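Local structure of WGR domain-containing protein (Bacteroides fragilis, 2RA8) at residues L198-V210 with Y227-V241. The protein is of unknown function, but joins a WGR domain, a module often linked to nucleic-acid binding, to a leucine-rich-repeat domain. Residues are numbered along the deposited sequence; the frame is centred on the assembly and turned at random.
Sequences LEIISGGLPDSVV and YVGVEDYGFDGDMNV
Tyr227 runs beside Ile201, both side chains pointing the same way. Its CB rests 3.4 Å from Ser202 N, and CG and CD1 pass over Ile201 CA, CD1 also coming 3.4 Å from Ile200 O. CE1 is approached by Ile201 CG1 and, at the ring edge, by Glu199 OE2. Ile201 CG2 sits over the middle of one face in a CH-pi contact, 4.1 Å from the centroid; with chi1 at -59° this methyl is anti to the backbone N, while CG1 lies over the same side, nearest CE1. Farther out, the side chain also touches Val260 of strand 256-260 and Leu355. Tyr227 N donates to Ile200 O, the last rung before both chains leave the sheet. Beyond it, Leu205 N bonds Val228 O at 2.7 Å and Val230 N bonds Gly203 O, bridging Gly204 and Gly229 with CA atoms 3.8 Å apart.

At the helix start, Asp236 OD2 accepts from Asp207 N (3.1 Å). The carboxylate planes are 71° apart, and Asp207 OD1 lies 3.4 Å from Asp236 OD2, a probable repulsion partly offset by that N-H. One water bonds Leu205 O, Asp207 OD2 and Asp236 N; another joins Asp207 OD2 to Asp238 O. Val210 CG1 meets Val241 CG2 at 3.5 Å.

The contact thus joins adjacent parallel strands 197-201 and 223-227 of the leucine-rich-repeat sheet at their C-terminal ends, and lays the loop after 223-227 along the start of helix 207-215.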
ATOM      1  N   LEU A 198     -17.612   8.748 -13.291  1.00 15.39           N
ATOM      2  CA  LEU A 198     -18.167   8.861 -11.956  1.00 17.93           C
ATOM      3  C   LEU A 198     -17.866   7.618 -11.167  1.00 16.51           C
ATOM      4  O   LEU A 198     -18.319   6.524 -11.520  1.00 19.32           O
ATOM      5  CB  LEU A 198     -19.689   9.041 -12.030  1.00 16.39           C
ATOM      6  CG  LEU A 198     -20.447   9.004 -10.698  1.00 19.33           C
ATOM      7  CD1 LEU A 198     -19.918  10.103  -9.773  1.00 15.74           C
ATOM      8  CD2 LEU A 198     -21.946   9.174 -10.948  1.00 22.79           C
ATOM      9  N   GLU A 199     -17.092   7.773 -10.098  1.00 18.09           N
ATOM     10  CA  GLU A 199     -16.752   6.645  -9.243  1.00 18.26           C
ATOM     11  C   GLU A 199     -16.978   7.036  -7.819  1.00 21.56           C
ATOM     12  O   GLU A 199     -16.505   8.080  -7.371  1.00 10.81           O
ATOM     13  CB  GLU A 199     -15.285   6.227  -9.418  1.00 29.78           C
ATOM     14  CG  GLU A 199     -14.766   5.292  -8.303  1.00 12.35           C
ATOM     15  CD  GLU A 199     -13.402   4.683  -8.630  1.00 19.81           C
ATOM     16  OE1 GLU A 199     -12.564   5.378  -9.246  1.00 33.47           O
ATOM     17  OE2 GLU A 199     -13.166   3.516  -8.261  1.00 39.27           O
ATOM     18  N   ILE A 200     -17.721   6.209  -7.094  1.00 20.33           N
ATOM     19  CA  ILE A 200     -17.994   6.486  -5.700  1.00 23.21           C
ATOM     20  C   ILE A 200     -17.510   5.319  -4.868  1.00 22.46           C
ATOM     21  O   ILE A 200     -17.911   4.176  -5.082  1.00 19.41           O
ATOM     22  CB  ILE A 200     -19.500   6.738  -5.471  1.00 21.05           C
ATOM     23  CG1 ILE A 200     -19.972   7.921  -6.341  1.00 18.25           C
ATOM     24  CG2 ILE A 200     -19.756   7.025  -4.001  1.00 15.98           C
ATOM     25  CD1 ILE A 200     -21.459   8.225  -6.232  1.00 25.32           C
ATOM     26  N   ILE A 201     -16.615   5.615  -3.935  1.00 21.05           N
ATOM     27  CA  ILE A 201     -16.037   4.616  -3.038  1.00 20.92           C
ATOM     28  C   ILE A 201     -16.771   4.737  -1.728  1.00 19.38           C
ATOM     29  O   ILE A 201     -16.804   5.815  -1.118  1.00 18.00           O
ATOM     30  CB  ILE A 201     -14.529   4.885  -2.843  1.00 19.02           C
ATOM     31  CG1 ILE A 201     -13.831   4.834  -4.207  1.00 21.75           C
ATOM     32  CG2 ILE A 201     -13.909   3.842  -1.919  1.00 20.76           C
ATOM     33  CD1 ILE A 201     -12.439   5.447  -4.206  1.00 28.18           C
ATOM     34  N   SER A 202     -17.264   3.651  -1.207  1.00 17.73           N
ATOM     35  CA  SER A 202     -18.167   3.681  -0.055  1.00 17.92           C
ATOM     36  C   SER A 202     -17.946   2.444   0.758  1.00 13.60           C
ATOM     37  O   SER A 202     -17.708   1.332   0.181  1.00 11.53           O
ATOM     38  CB  SER A 202     -19.589   3.649  -0.553  1.00 11.13           C
ATOM     39  OG  SER A 202     -20.527   3.788   0.457  1.00 26.88           O
ATOM     40  N   GLY A 203     -18.179   2.570   2.085  1.00 24.28           N
ATOM     41  CA  GLY A 203     -18.250   1.355   2.971  1.00 19.58           C
ATOM     42  C   GLY A 203     -19.686   0.830   3.103  1.00 23.47           C
ATOM     43  O   GLY A 203     -19.935  -0.238   3.596  1.00 23.23           O
ATOM     44  N   GLY A 204     -20.646   1.551   2.550  1.00 23.80           N
ATOM     45  CA  GLY A 204     -21.957   1.019   2.436  1.00 17.64           C
ATOM     46  C   GLY A 204     -22.760   2.061   1.675  1.00 21.69           C
ATOM     47  O   GLY A 204     -23.131   3.097   2.212  1.00 31.72           O
ATOM     48  N   LEU A 205     -23.172   1.726   0.489  1.00 20.34           N
ATOM     49  CA  LEU A 205     -23.676   2.820  -0.366  1.00 21.83           C
ATOM     50  C   LEU A 205     -25.185   2.999  -0.131  1.00 22.64           C
ATOM     51  O   LEU A 205     -25.972   2.078  -0.385  1.00 23.82           O
ATOM     52  CB  LEU A 205     -23.329   2.613  -1.846  1.00 20.93           C
ATOM     53  CG  LEU A 205     -23.749   3.743  -2.842  1.00 19.06           C
ATOM     54  CD1 LEU A 205     -22.654   4.833  -3.063  1.00 31.23           C
ATOM     55  CD2 LEU A 205     -23.995   2.966  -4.235  1.00 15.48           C
ATOM     56  N   PRO A 206     -25.577   4.251   0.362  1.00 29.19           N
ATOM     57  CA  PRO A 206     -26.995   4.498   0.647  1.00 30.00           C
ATOM     58  C   PRO A 206     -27.839   4.539  -0.611  1.00 34.46           C
ATOM     59  O   PRO A 206     -27.339   4.849  -1.691  1.00 32.06           O
ATOM     60  CB  PRO A 206     -26.978   5.856   1.355  1.00 32.55           C
ATOM     61  CG  PRO A 206     -25.626   5.906   1.983  1.00 39.23           C
ATOM     62  CD  PRO A 206     -24.743   5.342   0.895  1.00 26.93           C
ATOM     63  N   ASP A 207     -29.124   4.223  -0.481  1.00 27.48           N
ATOM     64  CA  ASP A 207     -30.032   4.254  -1.622  1.00 36.30           C
ATOM     65  C   ASP A 207     -30.190   5.671  -2.133  1.00 30.83           C
ATOM     66  O   ASP A 207     -30.488   5.888  -3.306  1.00 34.02           O
ATOM     67  CB  ASP A 207     -31.408   3.691  -1.228  1.00 44.08           C
ATOM     68  CG  ASP A 207     -31.460   2.169  -1.284  1.00 65.23           C
ATOM     69  OD1 ASP A 207     -32.428   1.582  -0.752  1.00 64.28           O
ATOM     70  OD2 ASP A 207     -30.539   1.559  -1.869  1.00 79.01           O
ATOM     71  N   SER A 208     -29.983   6.649  -1.255  1.00 32.32           N
ATOM     72  CA  SER A 208     -30.105   8.053  -1.644  1.00 30.96           C
ATOM     73  C   SER A 208     -29.121   8.400  -2.731  1.00 29.31           C
ATOM     74  O   SER A 208     -29.441   9.142  -3.657  1.00 28.85           O
ATOM     75  CB  SER A 208     -29.887   8.966  -0.436  1.00 39.87           C
ATOM     76  OG  SER A 208     -28.734   8.589   0.293  1.00 39.41           O
ATOM     77  N   VAL A 209     -27.918   7.849  -2.639  1.00 33.28           N
ATOM     78  CA  VAL A 209     -26.893   8.103  -3.644  1.00 22.59           C
ATOM     79  C   VAL A 209     -27.299   7.526  -4.982  1.00 30.32           C
ATOM     80  O   VAL A 209     -27.203   8.196  -6.016  1.00 31.98           O
ATOM     81  CB  VAL A 209     -25.542   7.499  -3.213  1.00 27.90           C
ATOM     82  CG1 VAL A 209     -24.512   7.689  -4.310  1.00 17.91           C
ATOM     83  CG2 VAL A 209     -25.077   8.155  -1.911  1.00 27.08           C
ATOM     84  N   VAL A 210     -27.760   6.278  -4.982  1.00 20.61           N
ATOM     85  CA  VAL A 210     -28.183   5.646  -6.224  1.00 24.18           C
ATOM     86  C   VAL A 210     -29.333   6.417  -6.850  1.00 26.05           C
ATOM     87  O   VAL A 210     -29.399   6.573  -8.078  1.00 32.30           O
ATOM     88  CB  VAL A 210     -28.624   4.184  -5.990  1.00 18.44           C
ATOM     89  CG1 VAL A 210     -29.057   3.559  -7.301  1.00 25.32           C
ATOM     90  CG2 VAL A 210     -27.478   3.381  -5.386  1.00 29.02           C
ATOM     91  N   TYR A 227     -19.098   1.494  -5.307  1.00 14.81           N
ATOM     92  CA  TYR A 227     -18.772   0.505  -4.275  1.00 18.25           C
ATOM     93  C   TYR A 227     -20.044   0.280  -3.466  1.00 17.77           C
ATOM     94  O   TYR A 227     -20.626   1.234  -2.937  1.00 23.64           O
ATOM     95  CB  TYR A 227     -17.655   1.029  -3.347  1.00 13.70           C
ATOM     96  CG  TYR A 227     -16.259   0.895  -3.914  1.00 33.57           C
ATOM     97  CD1 TYR A 227     -15.925   1.454  -5.150  1.00 15.69           C
ATOM     98  CD2 TYR A 227     -15.273   0.197  -3.216  1.00 23.94           C
ATOM     99  CE1 TYR A 227     -14.646   1.313  -5.683  1.00 22.51           C
ATOM    100  CE2 TYR A 227     -13.991   0.051  -3.732  1.00 15.06           C
ATOM    101  CZ  TYR A 227     -13.689   0.607  -4.964  1.00 36.47           C
ATOM    102  OH  TYR A 227     -12.439   0.429  -5.491  1.00 26.67           O
ATOM    103  N   VAL A 228     -20.487  -0.972  -3.375  1.00 26.22           N
ATOM    104  CA  VAL A 228     -21.702  -1.302  -2.635  1.00 24.01           C
ATOM    105  C   VAL A 228     -21.504  -1.244  -1.139  1.00 28.60           C
ATOM    106  O   VAL A 228     -22.303  -0.645  -0.416  1.00 31.80           O
ATOM    107  CB  VAL A 228     -22.212  -2.714  -2.993  1.00 24.84           C
ATOM    108  CG1 VAL A 228     -23.503  -3.013  -2.225  1.00 18.49           C
ATOM    109  CG2 VAL A 228     -22.452  -2.814  -4.491  1.00 23.12           C
ATOM    110  N   GLY A 229     -20.440  -1.876  -0.661  1.00 22.78           N
ATOM    111  CA  GLY A 229     -20.179  -1.876   0.766  1.00 23.85           C
ATOM    112  C   GLY A 229     -21.169  -2.770   1.495  1.00 23.77           C
ATOM    113  O   GLY A 229     -21.902  -3.527   0.864  1.00 20.90           O
ATOM    114  N   VAL A 230     -21.216  -2.676   2.820  1.00 31.32           N
ATOM    115  CA  VAL A 230     -22.115  -3.531   3.593  1.00 31.05           C
ATOM    116  C   VAL A 230     -23.194  -2.810   4.373  1.00 33.85           C
ATOM    117  O   VAL A 230     -23.147  -1.592   4.553  1.00 27.93           O
ATOM    118  CB  VAL A 230     -21.302  -4.417   4.560  1.00 19.53           C
ATOM    119  CG1 VAL A 230     -20.515  -5.453   3.771  1.00 32.90           C
ATOM    120  CG2 VAL A 230     -20.351  -3.553   5.376  1.00 20.58           C
ATOM    121  N   GLU A 231     -24.177  -3.575   4.844  1.00 29.99           N
ATOM    122  CA  GLU A 231     -25.288  -3.017   5.606  1.00 38.11           C
ATOM    123  C   GLU A 231     -24.879  -2.329   6.881  1.00 39.11           C
ATOM    124  O   GLU A 231     -25.503  -1.353   7.289  1.00 33.01           O
ATOM    125  CB  GLU A 231     -26.314  -4.108   5.930  1.00 28.58           C
ATOM    126  CG  GLU A 231     -27.102  -4.587   4.713  1.00 51.36           C
ATOM    127  CD  GLU A 231     -28.250  -5.515   5.079  1.00 52.57           C
ATOM    128  OE1 GLU A 231     -29.068  -5.136   5.944  1.00 70.69           O
ATOM    129  OE2 GLU A 231     -28.341  -6.617   4.497  1.00 36.28           O
ATOM    130  N   ASP A 232     -23.828  -2.824   7.525  1.00 33.96           N
ATOM    131  CA  ASP A 232     -23.363  -2.226   8.771  1.00 35.99           C
ATOM    132  C   ASP A 232     -22.880  -0.804   8.630  1.00 39.23           C
ATOM    133  O   ASP A 232     -22.883  -0.047   9.606  1.00 34.24           O
ATOM    134  CB  ASP A 232     -22.224  -3.062   9.371  1.00 41.10           C
ATOM    135  CG  ASP A 232     -22.685  -4.428   9.834  1.00 56.57           C
ATOM    136  OD1 ASP A 232     -23.564  -4.486  10.720  1.00 59.31           O
ATOM    137  OD2 ASP A 232     -22.169  -5.441   9.316  1.00 76.37           O
ATOM    138  N   TYR A 233     -22.472  -0.416   7.424  1.00 31.57           N
ATOM    139  CA  TYR A 233     -21.947   0.925   7.225  1.00 29.86           C
ATOM    140  C   TYR A 233     -22.632   1.781   6.171  1.00 32.92           C
ATOM    141  O   TYR A 233     -22.017   2.688   5.602  1.00 34.41           O
ATOM    142  CB  TYR A 233     -20.442   0.841   6.923  1.00 29.80           C
ATOM    143  CG  TYR A 233     -19.645   0.146   7.999  1.00 27.65           C
ATOM    144  CD1 TYR A 233     -19.468   0.732   9.249  1.00 37.20           C
ATOM    145  CD2 TYR A 233     -19.078  -1.105   7.771  1.00 22.88           C
ATOM    146  CE1 TYR A 233     -18.741   0.087  10.253  1.00 37.08           C
ATOM    147  CE2 TYR A 233     -18.351  -1.758   8.766  1.00 41.51           C
ATOM    148  CZ  TYR A 233     -18.191  -1.154   9.999  1.00 49.67           C
ATOM    149  OH  TYR A 233     -17.487  -1.800  10.987  1.00 52.89           O
ATOM    150  N   GLY A 234     -23.906   1.519   5.904  1.00 25.10           N
ATOM    151  CA  GLY A 234     -24.598   2.344   4.933  1.00 23.96           C
ATOM    152  C   GLY A 234     -25.455   1.660   3.888  1.00 22.06           C
ATOM    153  O   GLY A 234     -26.488   2.210   3.505  1.00 28.23           O
ATOM    154  N   PHE A 235     -25.051   0.483   3.412  1.00 25.59           N
ATOM    155  CA  PHE A 235     -25.848  -0.195   2.394  1.00 23.85           C
ATOM    156  C   PHE A 235     -27.147  -0.638   2.998  1.00 28.30           C
ATOM    157  O   PHE A 235     -27.179  -1.132   4.128  1.00 30.00           O
ATOM    158  CB  PHE A 235     -25.102  -1.402   1.810  1.00 25.61           C
ATOM    159  CG  PHE A 235     -25.832  -2.078   0.675  1.00 16.92           C
ATOM    160  CD1 PHE A 235     -26.308  -1.336  -0.404  1.00 23.26           C
ATOM    161  CD2 PHE A 235     -26.041  -3.450   0.684  1.00 31.45           C
ATOM    162  CE1 PHE A 235     -26.978  -1.958  -1.451  1.00 29.13           C
ATOM    163  CE2 PHE A 235     -26.708  -4.072  -0.361  1.00 40.12           C
ATOM    164  CZ  PHE A 235     -27.176  -3.323  -1.424  1.00 26.85           C
ATOM    165  N   ASP A 236     -28.233  -0.467   2.253  1.00 32.06           N
ATOM    166  CA  ASP A 236     -29.547  -0.833   2.763  1.00 37.18           C
ATOM    167  C   ASP A 236     -29.967  -2.262   2.513  1.00 35.04           C
ATOM    168  O   ASP A 236     -31.081  -2.651   2.855  1.00 31.53           O
ATOM    169  CB  ASP A 236     -30.602   0.143   2.231  1.00 41.22           C
ATOM    170  CG  ASP A 236     -30.330   1.576   2.669  1.00 42.08           C
ATOM    171  OD1 ASP A 236     -30.049   1.778   3.870  1.00 56.67           O
ATOM    172  OD2 ASP A 236     -30.395   2.499   1.826  1.00 40.09           O
ATOM    173  N   GLY A 237     -29.082  -3.056   1.914  1.00 32.36           N
ATOM    174  CA  GLY A 237     -29.387  -4.463   1.682  1.00 30.55           C
ATOM    175  C   GLY A 237     -30.125  -4.890   0.421  1.00 22.77           C
ATOM    176  O   GLY A 237     -30.110  -6.067   0.079  1.00 29.16           O
ATOM    177  N   ASP A 238     -30.767  -3.959  -0.276  1.00 32.73           N
ATOM    178  CA  ASP A 238     -31.503  -4.317  -1.490  1.00 26.19           C
ATOM    179  C   ASP A 238     -30.682  -4.062  -2.733  1.00 30.02           C
ATOM    180  O   ASP A 238     -30.476  -2.917  -3.140  1.00 27.28           O
ATOM    181  CB  ASP A 238     -32.831  -3.541  -1.550  1.00 33.74           C
ATOM    182  CG  ASP A 238     -33.577  -3.747  -2.863  1.00 40.87           C
ATOM    183  OD1 ASP A 238     -33.555  -4.875  -3.399  1.00 52.39           O
ATOM    184  OD2 ASP A 238     -34.198  -2.779  -3.357  1.00 38.88           O
HETATM  185  N   MSE A 239     -30.221  -5.144  -3.353  1.00 17.92           N
HETATM  186  CA  MSE A 239     -29.393  -5.065  -4.544  1.00 23.98           C
HETATM  187  C   MSE A 239     -30.139  -4.702  -5.812  1.00 26.00           C
HETATM  188  O   MSE A 239     -29.517  -4.317  -6.808  1.00 35.91           O
HETATM  189  CB  MSE A 239     -28.684  -6.398  -4.752  1.00 23.96           C
HETATM  190  CG  MSE A 239     -27.606  -6.708  -3.713  1.00 15.20           C
HETATM  191 SE   MSE A 239     -26.038  -5.594  -3.970  1.00 46.16          SE
HETATM  192  CE  MSE A 239     -25.258  -6.457  -5.522  1.00 39.23           C
ATOM    193  N   ASN A 240     -31.466  -4.816  -5.792  1.00 29.86           N
ATOM    194  CA  ASN A 240     -32.259  -4.517  -6.984  1.00 31.17           C
ATOM    195  C   ASN A 240     -32.247  -3.062  -7.363  1.00 29.89           C
ATOM    196  O   ASN A 240     -32.665  -2.689  -8.466  1.00 32.12           O
ATOM    197  CB  ASN A 240     -33.710  -4.994  -6.802  1.00 36.13           C
ATOM    198  CG  ASN A 240     -33.838  -6.511  -6.872  1.00 44.19           C
ATOM    199  OD1 ASN A 240     -33.314  -7.147  -7.785  1.00 41.29           O
ATOM    200  ND2 ASN A 240     -34.544  -7.091  -5.911  1.00 31.24           N
ATOM    201  N   VAL A 241     -31.747  -2.233  -6.456  1.00 27.62           N
ATOM    202  CA  VAL A 241     -31.677  -0.798  -6.676  1.00 38.98           C
ATOM    203  C   VAL A 241     -30.746  -0.457  -7.820  1.00 36.25           C
ATOM    204  O   VAL A 241     -30.976   0.500  -8.564  1.00 35.68           O
ATOM    205  CB  VAL A 241     -31.198  -0.088  -5.385  1.00 40.02           C
ATOM    206  CG1 VAL A 241     -29.791  -0.536  -5.042  1.00 36.85           C
ATOM    207  CG2 VAL A 241     -31.264   1.415  -5.555  1.00 48.22           C
TER
HETATM  208  O   HOH W   1     -28.511   1.175  -0.259  1.00 31.29           O
HETATM  209  O   HOH W   2     -30.177  -0.962  -0.959  1.00 36.90           O